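Local coordinates for protein type II restriction enzyme BsoBI (Geobacillus stearothermophilus, PDB 1DC1) that cuts double-stranded DNA as a homodimeric type II restriction endonuclease, recognising the degenerate sequence 5'-CYCGRG-3' and cleaving after its first cytosine, at residues D[120-123]-D[124-127]; D[128-131]-D[132-135]. One frame throughout, in Å; residues are numbered along the deposited sequence.

Interaction 1 (D[120-123]-D[124-127]). With nucleotides of chain B.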
ATOM      1  N   LEU D 120     -18.475   3.451  -8.394  1.00 11.73           N
ATOM      2  CA  LEU D 120     -17.983   3.173  -7.074  1.00 12.09           C
ATOM      3  C   LEU D 120     -16.764   2.219  -7.132  1.00 10.74           C
ATOM      4  O   LEU D 120     -15.774   2.476  -6.463  1.00 11.22           O
ATOM      5  CB  LEU D 120     -19.090   2.529  -6.230  1.00 12.39           C
ATOM      6  CG  LEU D 120     -18.661   2.181  -4.798  1.00 12.37           C
ATOM      7  CD1 LEU D 120     -18.424   3.533  -4.078  1.00 10.11           C
ATOM      8  CD2 LEU D 120     -19.717   1.269  -4.089  1.00 11.14           C
ATOM      9  N   PHE D 121     -16.860   1.109  -7.882  1.00 10.96           N
ATOM     10  CA  PHE D 121     -15.725   0.177  -7.962  1.00 14.52           C
ATOM     11  C   PHE D 121     -14.589   0.728  -8.856  1.00 13.53           C
ATOM     12  O   PHE D 121     -13.413   0.528  -8.560  1.00 13.90           O
ATOM     13  CB  PHE D 121     -16.197  -1.230  -8.419  1.00 19.43           C
ATOM     14  CG  PHE D 121     -17.149  -1.907  -7.436  1.00 14.05           C
ATOM     15  CD1 PHE D 121     -16.903  -1.872  -6.067  1.00 21.36           C
ATOM     16  CD2 PHE D 121     -18.322  -2.452  -7.869  1.00 15.15           C
ATOM     17  CE1 PHE D 121     -17.838  -2.361  -5.153  1.00 21.49           C
ATOM     18  CE2 PHE D 121     -19.250  -2.940  -6.971  1.00 16.01           C
ATOM     19  CZ  PHE D 121     -19.022  -2.894  -5.619  1.00 14.79           C
ATOM     20  N   GLN D 122     -14.931   1.455  -9.918  1.00 13.34           N
ATOM     21  CA  GLN D 122     -13.917   2.062 -10.801  1.00 11.68           C
ATOM     22  C   GLN D 122     -13.094   3.123 -10.009  1.00 10.45           C
ATOM     23  O   GLN D 122     -11.973   3.433 -10.359  1.00 12.78           O
ATOM     24  CB  GLN D 122     -14.594   2.709 -12.018  1.00  9.44           C
ATOM     25  CG  GLN D 122     -14.895   1.705 -13.128  1.00 11.09           C
ATOM     26  CD  GLN D 122     -13.646   1.282 -13.909  1.00 14.10           C
ATOM     27  OE1 GLN D 122     -13.320   0.093 -14.021  1.00 18.40           O
ATOM     28  NE2 GLN D 122     -12.944   2.255 -14.455  1.00 17.76           N
ATOM     29  N   GLY D 123     -13.660   3.682  -8.946  1.00 12.51           N
ATOM     30  CA  GLY D 123     -12.915   4.642  -8.154  1.00  9.69           C
ATOM     31  C   GLY D 123     -11.657   4.019  -7.563  1.00 14.02           C
ATOM     32  O   GLY D 123     -10.648   4.692  -7.374  1.00 11.93           O
ATOM     33  N   ASP D 124     -11.696   2.724  -7.255  1.00 13.86           N
ATOM     34  CA  ASP D 124     -10.506   2.067  -6.688  1.00 12.01           C
ATOM     35  C   ASP D 124      -9.482   1.911  -7.831  1.00 11.54           C
ATOM     36  O   ASP D 124      -8.277   1.947  -7.599  1.00 11.89           O
ATOM     37  CB  ASP D 124     -10.891   0.702  -6.109  1.00 12.52           C
ATOM     38  CG  ASP D 124     -10.037   0.285  -4.885  1.00 14.49           C
ATOM     39  OD1 ASP D 124      -9.056   0.944  -4.507  1.00 18.50           O
ATOM     40  OD2 ASP D 124     -10.383  -0.737  -4.291  1.00 24.75           O
ATOM     41  N   SER D 125      -9.974   1.733  -9.055  1.00 11.70           N
ATOM     42  CA  SER D 125      -9.085   1.638 -10.235  1.00 15.52           C
ATOM     43  C   SER D 125      -8.384   2.990 -10.480  1.00 10.35           C
ATOM     44  O   SER D 125      -7.172   3.003 -10.741  1.00 10.63           O
ATOM     45  CB  SER D 125      -9.865   1.249 -11.504  1.00 14.20           C
ATOM     46  OG  SER D 125      -9.032   1.370 -12.637  1.00 13.07           O
ATOM     47  N   LEU D 126      -9.141   4.106 -10.418  1.00 10.41           N
ATOM     48  CA  LEU D 126      -8.557   5.432 -10.581  1.00 10.90           C
ATOM     49  C   LEU D 126      -7.521   5.627  -9.479  1.00 10.92           C
ATOM     50  O   LEU D 126      -6.454   6.087  -9.759  1.00 12.12           O
ATOM     51  CB  LEU D 126      -9.612   6.553 -10.533  1.00 11.55           C
ATOM     52  CG  LEU D 126      -9.024   7.990 -10.468  1.00 10.52           C
ATOM     53  CD1 LEU D 126      -8.205   8.324 -11.691  1.00  9.03           C
ATOM     54  CD2 LEU D 126     -10.117   8.997 -10.294  1.00 13.37           C
ATOM     55  N   GLY D 127      -7.844   5.259  -8.238  1.00 12.94           N
ATOM     56  CA  GLY D 127      -6.904   5.344  -7.131  1.00 15.18           C
ATOM     57  C   GLY D 127      -5.614   4.596  -7.438  1.00 12.95           C
ATOM     58  O   GLY D 127      -4.533   5.133  -7.183  1.00 13.43           O
TER
ATOM     59  P    DA B   9      -8.388  -5.145  -5.285  1.00 13.16           P
ATOM     60  OP1  DA B   9      -9.422  -4.870  -4.251  1.00 11.22           O
ATOM     61  OP2  DA B   9      -8.377  -6.483  -5.935  1.00 12.03           O
ATOM     62  O5'  DA B   9      -8.379  -4.014  -6.433  1.00 12.79           O
ATOM     63  C5'  DA B   9      -9.062  -2.728  -6.288  1.00 10.79           C
ATOM     64  C4'  DA B   9      -8.246  -1.622  -6.916  1.00 12.70           C
ATOM     65  O4'  DA B   9      -7.205  -1.153  -6.038  1.00 14.52           O
ATOM     66  C3'  DA B   9      -7.516  -1.974  -8.203  1.00 13.95           C
ATOM     67  O3'  DA B   9      -8.422  -2.013  -9.310  1.00 14.33           O
ATOM     68  C2'  DA B   9      -6.452  -0.885  -8.280  1.00 11.71           C
ATOM     69  C1'  DA B   9      -6.104  -0.674  -6.808  1.00  9.55           C
ATOM     70  N9   DA B   9      -4.921  -1.442  -6.412  1.00 14.64           N
ATOM     71  C8   DA B   9      -4.861  -2.776  -6.049  1.00 13.15           C
ATOM     72  N7   DA B   9      -3.651  -3.188  -5.770  1.00 10.41           N
ATOM     73  C5   DA B   9      -2.855  -2.060  -5.947  1.00 12.31           C
ATOM     74  C6   DA B   9      -1.467  -1.833  -5.801  1.00  8.25           C
ATOM     75  N6   DA B   9      -0.587  -2.751  -5.414  1.00  7.72           N
ATOM     76  N1   DA B   9      -1.016  -0.601  -6.068  1.00 14.36           N
ATOM     77  C2   DA B   9      -1.879   0.349  -6.453  1.00  7.73           C
ATOM     78  N3   DA B   9      -3.182   0.267  -6.621  1.00 10.49           N
ATOM     79  C4   DA B   9      -3.622  -0.978  -6.347  1.00 13.69           C
ATOM     80  P    DG B  10      -7.910  -2.522 -10.741  1.00 14.40           P
ATOM     81  OP1  DG B  10      -9.144  -2.649 -11.563  1.00 21.15           O
ATOM     82  OP2  DG B  10      -7.038  -3.701 -10.548  1.00 11.97           O
ATOM     83  O5'  DG B  10      -7.117  -1.244 -11.256  1.00 14.50           O
ATOM     84  C5'  DG B  10      -6.048  -1.337 -12.174  1.00 14.27           C
ATOM     85  C4'  DG B  10      -5.071  -0.208 -11.919  1.00 16.08           C
ATOM     86  O4'  DG B  10      -4.614  -0.273 -10.555  1.00 14.32           O
ATOM     87  C3'  DG B  10      -3.819  -0.359 -12.771  1.00 18.06           C
ATOM     88  O3'  DG B  10      -3.945   0.445 -13.914  1.00 19.93           O
ATOM     89  C2'  DG B  10      -2.695   0.151 -11.898  1.00 22.00           C
ATOM     90  C1'  DG B  10      -3.186  -0.187 -10.501  1.00 18.97           C
ATOM     91  N9   DG B  10      -2.682  -1.451  -9.981  1.00 15.83           N
ATOM     92  C8   DG B  10      -3.436  -2.550  -9.627  1.00 17.90           C
ATOM     93  N7   DG B  10      -2.727  -3.503  -9.093  1.00 16.75           N
ATOM     94  C5   DG B  10      -1.420  -3.014  -9.117  1.00 15.36           C
ATOM     95  C6   DG B  10      -0.185  -3.607  -8.642  1.00 13.89           C
ATOM     96  O6   DG B  10      -0.007  -4.726  -8.151  1.00 15.02           O
ATOM     97  N1   DG B  10       0.908  -2.743  -8.824  1.00 15.81           N
ATOM     98  C2   DG B  10       0.844  -1.508  -9.454  1.00 16.25           C
ATOM     99  N2   DG B  10       2.030  -0.839  -9.593  1.00 13.61           N
ATOM    100  N3   DG B  10      -0.294  -0.967  -9.923  1.00 13.18           N
ATOM    101  C4   DG B  10      -1.375  -1.761  -9.697  1.00 11.36           C
TER
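Gln-122 O accepts the amide N of Leu-126 at 2.9 Å, an i to i+4 backbone bond of the helix. One residue on, Gly-123 O takes Gly-127 N at 3.0 Å, again an i to i+4 bond. The spacing differs at Phe-121 O: its donor is Asp-124 N at 3.1 Å, the one i to i+3 bond among the three.

Where the helix meets the DNA, the carboxylate of Asp-124 lies against the deoxyribose of DA9 of chain B. Its OD1 approaches O4' of that nucleotide at 3.2 Å, while OD2 reaches C5' at 3.1 Å; this is a packing contact and not a hydrogen bond, and no base is read. The same OD2 forms a weak, long ion pair with Arg-131 of the second subunit. Ser-125 OG, placed anti to the backbone N (chi1 171°), comes to 3.5 Å from O5' of DG10 of chain B. Around the rest of the turn, Gln-122 and Ser-125 pack on Tyr-42 and Tyr-74 of the same chain, whereas Leu-126 also meets Phe-121 of the second subunit. The arrangement is a buried helical turn at the dimer interface, with one side laid along the DNA backbone, in keeping with an enzyme that encircles its substrate.

Interaction 2 (D[128-131]-D[132-135]). With nucleotides of chain B; nucleotides of chain A.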
ATOM      1  N   GLY D 128      -5.723   3.386  -8.004  1.00 13.11           N
ATOM      2  CA  GLY D 128      -4.561   2.601  -8.391  1.00 11.05           C
ATOM      3  C   GLY D 128      -3.726   3.320  -9.435  1.00 10.34           C
ATOM      4  O   GLY D 128      -2.501   3.391  -9.316  1.00 11.59           O
ATOM      5  N   THR D 129      -4.386   3.873 -10.443  1.00 10.89           N
ATOM      6  CA  THR D 129      -3.742   4.614 -11.509  1.00 11.65           C
ATOM      7  C   THR D 129      -2.974   5.821 -10.946  1.00 15.48           C
ATOM      8  O   THR D 129      -1.809   6.065 -11.309  1.00 15.04           O
ATOM      9  CB  THR D 129      -4.806   5.065 -12.489  1.00 14.67           C
ATOM     10  OG1 THR D 129      -5.057   3.976 -13.390  1.00 19.00           O
ATOM     11  CG2 THR D 129      -4.389   6.322 -13.243  1.00 17.14           C
ATOM     12  N   MET D 130      -3.612   6.553 -10.041  1.00 13.14           N
ATOM     13  CA  MET D 130      -3.020   7.740  -9.417  1.00 14.13           C
ATOM     14  C   MET D 130      -1.744   7.387  -8.613  1.00 14.38           C
ATOM     15  O   MET D 130      -0.781   8.134  -8.626  1.00 14.88           O
ATOM     16  CB  MET D 130      -4.062   8.404  -8.516  1.00 13.15           C
ATOM     17  CG  MET D 130      -5.082   9.291  -9.242  1.00 14.04           C
ATOM     18  SD  MET D 130      -4.267  10.476 -10.366  1.00 19.90           S
ATOM     19  CE  MET D 130      -3.181  11.331  -9.294  1.00 16.48           C
ATOM     20  N   ARG D 131      -1.740   6.266  -7.888  1.00 12.27           N
ATOM     21  CA  ARG D 131      -0.551   5.856  -7.112  1.00 15.08           C
ATOM     22  C   ARG D 131       0.637   5.622  -8.080  1.00 11.15           C
ATOM     23  O   ARG D 131       1.744   6.035  -7.815  1.00 14.40           O
ATOM     24  CB  ARG D 131      -0.910   4.603  -6.256  1.00 15.77           C
ATOM     25  CG  ARG D 131      -1.945   4.979  -5.103  1.00 13.24           C
ATOM     26  CD  ARG D 131      -2.504   3.728  -4.373  1.00 25.93           C
ATOM     27  NE  ARG D 131      -3.272   3.999  -3.137  1.00 14.37           N
ATOM     28  CZ  ARG D 131      -4.420   4.679  -3.113  1.00 10.81           C
ATOM     29  NH1 ARG D 131      -4.922   5.164  -4.221  1.00 25.26           N
ATOM     30  NH2 ARG D 131      -5.124   4.783  -2.011  1.00 14.83           N
ATOM     31  N   ASN D 132       0.374   5.033  -9.243  1.00 11.07           N
ATOM     32  CA  ASN D 132       1.399   4.791 -10.252  1.00 14.90           C
ATOM     33  C   ASN D 132       1.827   6.134 -10.856  1.00 16.08           C
ATOM     34  O   ASN D 132       3.014   6.352 -11.105  1.00 13.62           O
ATOM     35  CB  ASN D 132       0.864   3.835 -11.350  1.00 13.68           C
ATOM     36  CG  ASN D 132       0.882   2.365 -10.910  1.00 14.12           C
ATOM     37  OD1 ASN D 132       1.918   1.718 -10.956  1.00 12.82           O
ATOM     38  ND2 ASN D 132      -0.256   1.853 -10.467  1.00 11.22           N
ATOM     39  N   ILE D 133       0.875   7.043 -11.075  1.00 15.40           N
ATOM     40  CA  ILE D 133       1.202   8.358 -11.623  1.00 16.29           C
ATOM     41  C   ILE D 133       2.157   9.127 -10.688  1.00 14.26           C
ATOM     42  O   ILE D 133       3.149   9.701 -11.138  1.00 13.98           O
ATOM     43  CB  ILE D 133      -0.073   9.155 -11.865  1.00 12.22           C
ATOM     44  CG1 ILE D 133      -0.739   8.654 -13.155  1.00 12.57           C
ATOM     45  CG2 ILE D 133       0.277  10.616 -11.974  1.00 17.95           C
ATOM     46  CD1 ILE D 133      -2.160   9.140 -13.401  1.00 14.21           C
ATOM     47  N   ALA D 134       1.848   9.130  -9.398  1.00 14.95           N
ATOM     48  CA  ALA D 134       2.682   9.775  -8.407  1.00 12.62           C
ATOM     49  C   ALA D 134       4.106   9.234  -8.491  1.00 14.09           C
ATOM     50  O   ALA D 134       5.074   9.993  -8.373  1.00 12.87           O
ATOM     51  CB  ALA D 134       2.152   9.518  -7.056  1.00 12.65           C
ATOM     52  N   GLY D 135       4.247   7.920  -8.686  1.00 11.75           N
ATOM     53  CA  GLY D 135       5.571   7.346  -8.780  1.00 12.76           C
ATOM     54  C   GLY D 135       6.351   7.840  -9.989  1.00 14.09           C
ATOM     55  O   GLY D 135       7.532   8.202  -9.894  1.00 16.44           O
TER
ATOM     56  P    DG B  10      -7.910  -2.522 -10.741  1.00 14.40           P
ATOM     57  OP1  DG B  10      -9.144  -2.649 -11.563  1.00 21.15           O
ATOM     58  OP2  DG B  10      -7.038  -3.701 -10.548  1.00 11.97           O
ATOM     59  O5'  DG B  10      -7.117  -1.244 -11.256  1.00 14.50           O
ATOM     60  C5'  DG B  10      -6.048  -1.337 -12.174  1.00 14.27           C
ATOM     61  C4'  DG B  10      -5.071  -0.208 -11.919  1.00 16.08           C
ATOM     62  O4'  DG B  10      -4.614  -0.273 -10.555  1.00 14.32           O
ATOM     63  C3'  DG B  10      -3.819  -0.359 -12.771  1.00 18.06           C
ATOM     64  O3'  DG B  10      -3.945   0.445 -13.914  1.00 19.93           O
ATOM     65  C2'  DG B  10      -2.695   0.151 -11.898  1.00 22.00           C
ATOM     66  C1'  DG B  10      -3.186  -0.187 -10.501  1.00 18.97           C
ATOM     67  N9   DG B  10      -2.682  -1.451  -9.981  1.00 15.83           N
ATOM     68  C8   DG B  10      -3.436  -2.550  -9.627  1.00 17.90           C
ATOM     69  N7   DG B  10      -2.727  -3.503  -9.093  1.00 16.75           N
ATOM     70  C5   DG B  10      -1.420  -3.014  -9.117  1.00 15.36           C
ATOM     71  C6   DG B  10      -0.185  -3.607  -8.642  1.00 13.89           C
ATOM     72  O6   DG B  10      -0.007  -4.726  -8.151  1.00 15.02           O
ATOM     73  N1   DG B  10       0.908  -2.743  -8.824  1.00 15.81           N
ATOM     74  C2   DG B  10       0.844  -1.508  -9.454  1.00 16.25           C
ATOM     75  N2   DG B  10       2.030  -0.839  -9.593  1.00 13.61           N
ATOM     76  N3   DG B  10      -0.294  -0.967  -9.923  1.00 13.18           N
ATOM     77  C4   DG B  10      -1.375  -1.761  -9.697  1.00 11.36           C
TER
ATOM     78  P    DC A   7       6.181   5.631  -5.181  1.00 12.08           P
ATOM     79  OP1  DC A   7       6.668   7.004  -5.403  1.00  9.75           O
ATOM     80  OP2  DC A   7       6.942   4.711  -4.286  1.00 13.97           O
ATOM     81  O5'  DC A   7       4.709   5.695  -4.602  1.00 12.02           O
ATOM     82  C5'  DC A   7       3.679   6.476  -5.249  1.00  8.96           C
ATOM     83  C4'  DC A   7       2.380   6.358  -4.481  1.00 16.16           C
ATOM     84  O4'  DC A   7       1.888   4.982  -4.445  1.00 14.10           O
ATOM     85  C3'  DC A   7       2.442   6.846  -3.026  1.00 14.26           C
ATOM     86  O3'  DC A   7       1.257   7.550  -2.728  1.00 16.75           O
ATOM     87  C2'  DC A   7       2.378   5.566  -2.224  1.00 14.70           C
ATOM     88  C1'  DC A   7       1.556   4.640  -3.105  1.00 13.15           C
ATOM     89  N1   DC A   7       1.875   3.220  -2.863  1.00 11.76           N
ATOM     90  C2   DC A   7       0.816   2.316  -2.572  1.00 10.00           C
ATOM     91  O2   DC A   7      -0.372   2.686  -2.747  1.00 13.80           O
ATOM     92  N3   DC A   7       1.114   1.058  -2.138  1.00 14.07           N
ATOM     93  C4   DC A   7       2.397   0.667  -2.068  1.00 13.78           C
ATOM     94  N4   DC A   7       2.655  -0.565  -1.617  1.00 11.78           N
ATOM     95  C5   DC A   7       3.483   1.536  -2.462  1.00 12.71           C
ATOM     96  C6   DC A   7       3.178   2.780  -2.846  1.00 11.86           C
ATOM     97  P    DG A   8       1.245   8.792  -1.701  1.00 13.65           P
ATOM     98  OP1  DG A   8       1.482  10.008  -2.462  1.00 13.22           O
ATOM     99  OP2  DG A   8       2.033   8.519  -0.492  1.00 12.08           O
ATOM    100  O5'  DG A   8      -0.306   8.856  -1.323  1.00 19.19           O
ATOM    101  C5'  DG A   8      -1.347   8.851  -2.356  1.00 14.30           C
ATOM    102  C4'  DG A   8      -2.557   8.094  -1.857  1.00 12.91           C
ATOM    103  O4'  DG A   8      -2.169   6.715  -1.650  1.00 13.29           O
ATOM    104  C3'  DG A   8      -3.089   8.606  -0.507  1.00 11.69           C
ATOM    105  O3'  DG A   8      -4.506   8.364  -0.408  1.00 14.74           O
ATOM    106  C2'  DG A   8      -2.423   7.664   0.485  1.00 11.12           C
ATOM    107  C1'  DG A   8      -2.409   6.339  -0.306  1.00 10.72           C
ATOM    108  N9   DG A   8      -1.390   5.373   0.112  1.00 11.63           N
ATOM    109  C8   DG A   8      -0.075   5.657   0.425  1.00 12.37           C
ATOM    110  N7   DG A   8       0.594   4.611   0.837  1.00 12.44           N
ATOM    111  C5   DG A   8      -0.321   3.561   0.775  1.00 12.92           C
ATOM    112  C6   DG A   8      -0.181   2.164   1.138  1.00 10.35           C
ATOM    113  O6   DG A   8       0.803   1.590   1.588  1.00 12.47           O
ATOM    114  N1   DG A   8      -1.362   1.450   0.941  1.00 12.49           N
ATOM    115  C2   DG A   8      -2.542   1.993   0.469  1.00 14.81           C
ATOM    116  N2   DG A   8      -3.577   1.159   0.317  1.00 12.40           N
ATOM    117  N3   DG A   8      -2.695   3.287   0.152  1.00 13.83           N
ATOM    118  C4   DG A   8      -1.552   4.008   0.321  1.00 12.26           C
TER
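Asn-132 carries CG anti to its carbonyl carbon (chi1 -79°), and chi2 of -80° turns the amide so that it meets both Gly-128 and the edge of a guanine. Its ND2 donates to N3 of DG10 of chain B at 2.9 Å, and its OD1 accepts N2 of the same base at 2.9 Å, both within about 11° of straight. These two bonds in opposite senses match the N3 and N2 positions of guanine in the minor groove. ND2 also donates to Gly-128 O at 3.0 Å, the carbonyl oxygen sitting tilted from the amide plane; this third bond helps to set the rotation of the amide. Close by, Gly-128 CA lies 3.6 Å from O4' of DG10, so the bare glycine lets the sugar sit against the helix.

Arg-131, extended from CG to NE, runs along the other strand. DG8 of chain A places O4' over one guanidinium face, 3.3 Å from NE, while O2 of DC7 of chain A lies at the edge, in plane. NH2 hydrogen-bonds a further DNA sugar, consistent with the residue's known interaction with DNA.

Away from the guanine edge, Ile-133 CD1 touches Thr-129 CG2 at 3.6 Å and Met-130 SD at 3.9 Å, both side chains crossing it obliquely. Ile-133 N and Ala-134 N continue the i to i+4 backbone bonding. Met-130 and Ile-133 rest on Arg-38 of helix 21-53, Met-130 also on Phe-31 and Glu-34, and Thr-129 OG1 bonds weakly to Tyr-42, so at 128-135 helix 110-152 lies between helix 21-53 and the DNA.

In the fold
Both interactions lie on the long helix 110-152 and follow one another without a gap, their centres about 12 Å apart. Neither closes a loop, nests within the other or crosses it: each links successive turns. Moving from the N-terminal side, interaction 1 has its centre about 18 Å from the centre of the chain, where the second subunit and helix 69-75 pack around the helix. The centre of interaction 2 is about 6 Å from that point, and Gly-135 at its end lies about 8 Å from the side chains of Asp-212 and Lys-242, predicted magnesium-site residues. The helix thus joins the dimer contact to the neighbourhood of the predicted magnesium site, with helix 21-53 alongside both interactions.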